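Nicking enzyme (Staphylococcus aureus, PDB 4HT4) probably nicks plasmid DNA as the relaxase that starts conjugative transfer of antibiotic resistance, this chain being its N-terminal MobA/MobL relaxase domain. Local coordinates at residues C46-I51 with L119-I124. The protein carries 1 engineered substitution. Sequence-based numbering, arbitrary orientation.
With NI (nickel (II) ion), chain C.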
loop_
_atom_site.group_PDB
_atom_site.type_symbol
_atom_site.label_atom_id
_atom_site.label_comp_id
_atom_site.label_asym_id
_atom_site.label_seq_id
_atom_site.Cartn_x
_atom_site.Cartn_y
_atom_site.Cartn_z
ATOM N N CYS A 46 -15.426 -2.444 -0.399
ATOM C CA CYS A 46 -14.124 -3.094 -0.317
ATOM C C CYS A 46 -14.311 -4.600 -0.420
ATOM O O CYS A 46 -15.024 -5.198 0.385
ATOM C CB CYS A 46 -13.422 -2.746 0.996
ATOM S SG CYS A 46 -11.767 -3.455 1.162
ATOM N N ASP A 47 -13.670 -5.210 -1.411
ATOM C CA ASP A 47 -13.867 -6.631 -1.679
ATOM C C ASP A 47 -12.778 -7.518 -1.076
ATOM O O ASP A 47 -12.982 -8.718 -0.887
ATOM C CB ASP A 47 -13.986 -6.875 -3.186
ATOM C CG ASP A 47 -15.079 -6.038 -3.824
ATOM O OD1 ASP A 47 -16.264 -6.413 -3.709
ATOM O OD2 ASP A 47 -14.750 -5.004 -4.444
ATOM N N TYR A 48 -11.626 -6.929 -0.773
ATOM C CA TYR A 48 -10.548 -7.674 -0.131
ATOM C C TYR A 48 -9.625 -6.756 0.665
ATOM O O TYR A 48 -9.229 -5.693 0.189
ATOM C CB TYR A 48 -9.742 -8.460 -1.166
ATOM C CG TYR A 48 -8.729 -9.407 -0.563
ATOM C CD1 TYR A 48 -9.098 -10.683 -0.163
ATOM C CD2 TYR A 48 -7.404 -9.026 -0.398
ATOM C CE1 TYR A 48 -8.177 -11.554 0.388
ATOM C CE2 TYR A 48 -6.474 -9.890 0.152
ATOM C CZ TYR A 48 -6.867 -11.152 0.543
ATOM O OH TYR A 48 -5.947 -12.018 1.091
ATOM N N SER A 49 -9.289 -7.176 1.881
ATOM C CA SER A 49 -8.390 -6.411 2.736
ATOM C C SER A 49 -7.400 -7.323 3.442
ATOM O O SER A 49 -7.764 -8.395 3.927
ATOM C CB SER A 49 -9.179 -5.602 3.765
ATOM O OG SER A 49 -9.933 -4.580 3.140
ATOM N N GLU A 50 -6.146 -6.889 3.499
ATOM C CA GLU A 50 -5.103 -7.652 4.172
ATOM C C GLU A 50 -3.914 -6.762 4.514
ATOM O O GLU A 50 -3.582 -5.840 3.770
ATOM C CB GLU A 50 -4.643 -8.818 3.293
ATOM C CG GLU A 50 -3.650 -9.750 3.968
ATOM C CD GLU A 50 -3.070 -10.774 3.015
ATOM O OE1 GLU A 50 -3.427 -10.740 1.818
ATOM O OE2 GLU A 50 -2.258 -11.611 3.459
ATOM N N ILE A 51 -3.280 -7.042 5.648
ATOM C CA ILE A 51 -2.049 -6.362 6.025
ATOM C C ILE A 51 -0.874 -7.329 5.962
ATOM O O ILE A 51 -0.864 -8.355 6.642
ATOM C CB ILE A 51 -2.130 -5.765 7.433
ATOM C CG1 ILE A 51 -3.208 -4.685 7.493
ATOM C CG2 ILE A 51 -0.783 -5.188 7.839
ATOM C CD1 ILE A 51 -3.265 -3.968 8.817
ATOM N N LEU A 119 -3.076 -3.700 2.159
ATOM C CA LEU A 119 -3.651 -3.978 0.848
ATOM C C LEU A 119 -5.174 -3.961 0.867
ATOM O O LEU A 119 -5.805 -4.651 1.669
ATOM C CB LEU A 119 -3.159 -5.327 0.324
ATOM C CG LEU A 119 -3.763 -5.788 -1.004
ATOM C CD1 LEU A 119 -3.349 -4.857 -2.135
ATOM C CD2 LEU A 119 -3.359 -7.221 -1.307
ATOM N N ASN A 120 -5.756 -3.167 -0.025
ATOM C CA ASN A 120 -7.204 -3.111 -0.181
ATOM C C ASN A 120 -7.598 -3.081 -1.652
ATOM O O ASN A 120 -7.156 -2.212 -2.404
ATOM C CB ASN A 120 -7.782 -1.892 0.539
ATOM C CG ASN A 120 -7.376 -1.829 1.996
ATOM O OD1 ASN A 120 -6.486 -1.067 2.371
ATOM N ND2 ASN A 120 -8.020 -2.640 2.825
ATOM N N ILE A 121 -8.429 -4.032 -2.058
ATOM C CA ILE A 121 -8.848 -4.135 -3.450
ATOM C C ILE A 121 -10.252 -3.576 -3.666
ATOM O O ILE A 121 -11.203 -3.984 -3.000
ATOM C CB ILE A 121 -8.801 -5.587 -3.942
ATOM C CG1 ILE A 121 -7.399 -6.165 -3.748
ATOM C CG2 ILE A 121 -9.214 -5.666 -5.401
ATOM C CD1 ILE A 121 -7.261 -7.592 -4.212
ATOM N N HIS A 122 -10.370 -2.645 -4.608
ATOM C CA HIS A 122 -11.646 -2.006 -4.903
ATOM C C HIS A 122 -12.324 -2.590 -6.131
ATOM O O HIS A 122 -11.665 -3.153 -7.006
ATOM C CB HIS A 122 -11.450 -0.509 -5.129
ATOM C CG HIS A 122 -11.243 0.276 -3.874
ATOM N ND1 HIS A 122 -11.013 1.634 -3.877
ATOM C CD2 HIS A 122 -11.232 -0.108 -2.575
ATOM C CE1 HIS A 122 -10.876 2.055 -2.630
ATOM N NE2 HIS A 122 -11.000 1.017 -1.824
ATOM N N LYS A 123 -13.644 -2.423 -6.172
ATOM C CA LYS A 123 -14.507 -2.755 -7.312
ATOM C C LYS A 123 -14.048 -3.857 -8.272
ATOM O O LYS A 123 -13.785 -3.598 -9.446
ATOM C CB LYS A 123 -14.871 -1.487 -8.100
ATOM C CG LYS A 123 -13.692 -0.590 -8.447
ATOM C CD LYS A 123 -14.127 0.586 -9.308
ATOM C CE LYS A 123 -15.130 1.471 -8.588
ATOM N NZ LYS A 123 -15.533 2.633 -9.427
ATOM N N ILE A 124 -13.972 -5.086 -7.771
ATOM C CA ILE A 124 -13.797 -6.232 -8.649
ATOM C C ILE A 124 -15.140 -6.456 -9.338
ATOM O O ILE A 124 -16.149 -5.879 -8.925
ATOM C CB ILE A 124 -13.373 -7.494 -7.876
ATOM C CG1 ILE A 124 -12.415 -7.133 -6.743
ATOM C CG2 ILE A 124 -12.718 -8.504 -8.809
ATOM C CD1 ILE A 124 -11.850 -8.337 -6.023
HETATM NI NI NI C . -10.332 3.109 -5.064
HETATM O O HOH W 1 -10.207 4.499 -6.446
HETATM O O HOH W 2 -10.872 4.154 -3.483
#
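E50 and L119 form an antiparallel hydrogen-bonded pair between strands 48-52 and 117-122, illustrating how an edge strand is joined to a metal-bearing one in the five-stranded antiparallel sheet of a MobA/MobL relaxase. E50 N reaches L119 O at 2.9 Å, and L119 N returns to E50 O at 2.7 Å. One residue further, in the non-hydrogen-bonded pair, S49 CA and N120 CA make CA-H...O contacts with L119 O and Y48 O respectively, each 3.3 Å. I121 N then hydrogen-bonds to Y48 O at 2.9 Å, and D47 N, one residue before Y48, meets I121 O almost end-on, with a C=O...N angle of 176°.

On the face shared by Y48, E50, L119 and I121, the CD1 methyl of I121 lies 4.0 Å from Y48 CB, while CD2 of L119 sits at the ring's edge. Y48 CG is anti to the backbone N (chi1 -172°), which swings the ring obliquely forward toward E50, where Y48 OH donates to E50 OE1 at 2.9 Å, from above the carboxylate plane. Helix 96-108 packs over this face through I100 and K104. In the loop that holds I124, its N gives D47 OD2 a weak hydrogen bond, and the side chains run alongside in opposed senses, D47 CB 3.8 Å from I124 CD1.

Strand 130-136 flanks 117-122 through backbone hydrogen bonds of N120 with H132 and H122 with H130, both histidines being nickel ligands. The carbonyl of N25 holds H122 NE2, leaving H122 ND1 to bind nickel at 2.0 Å, alongside two waters.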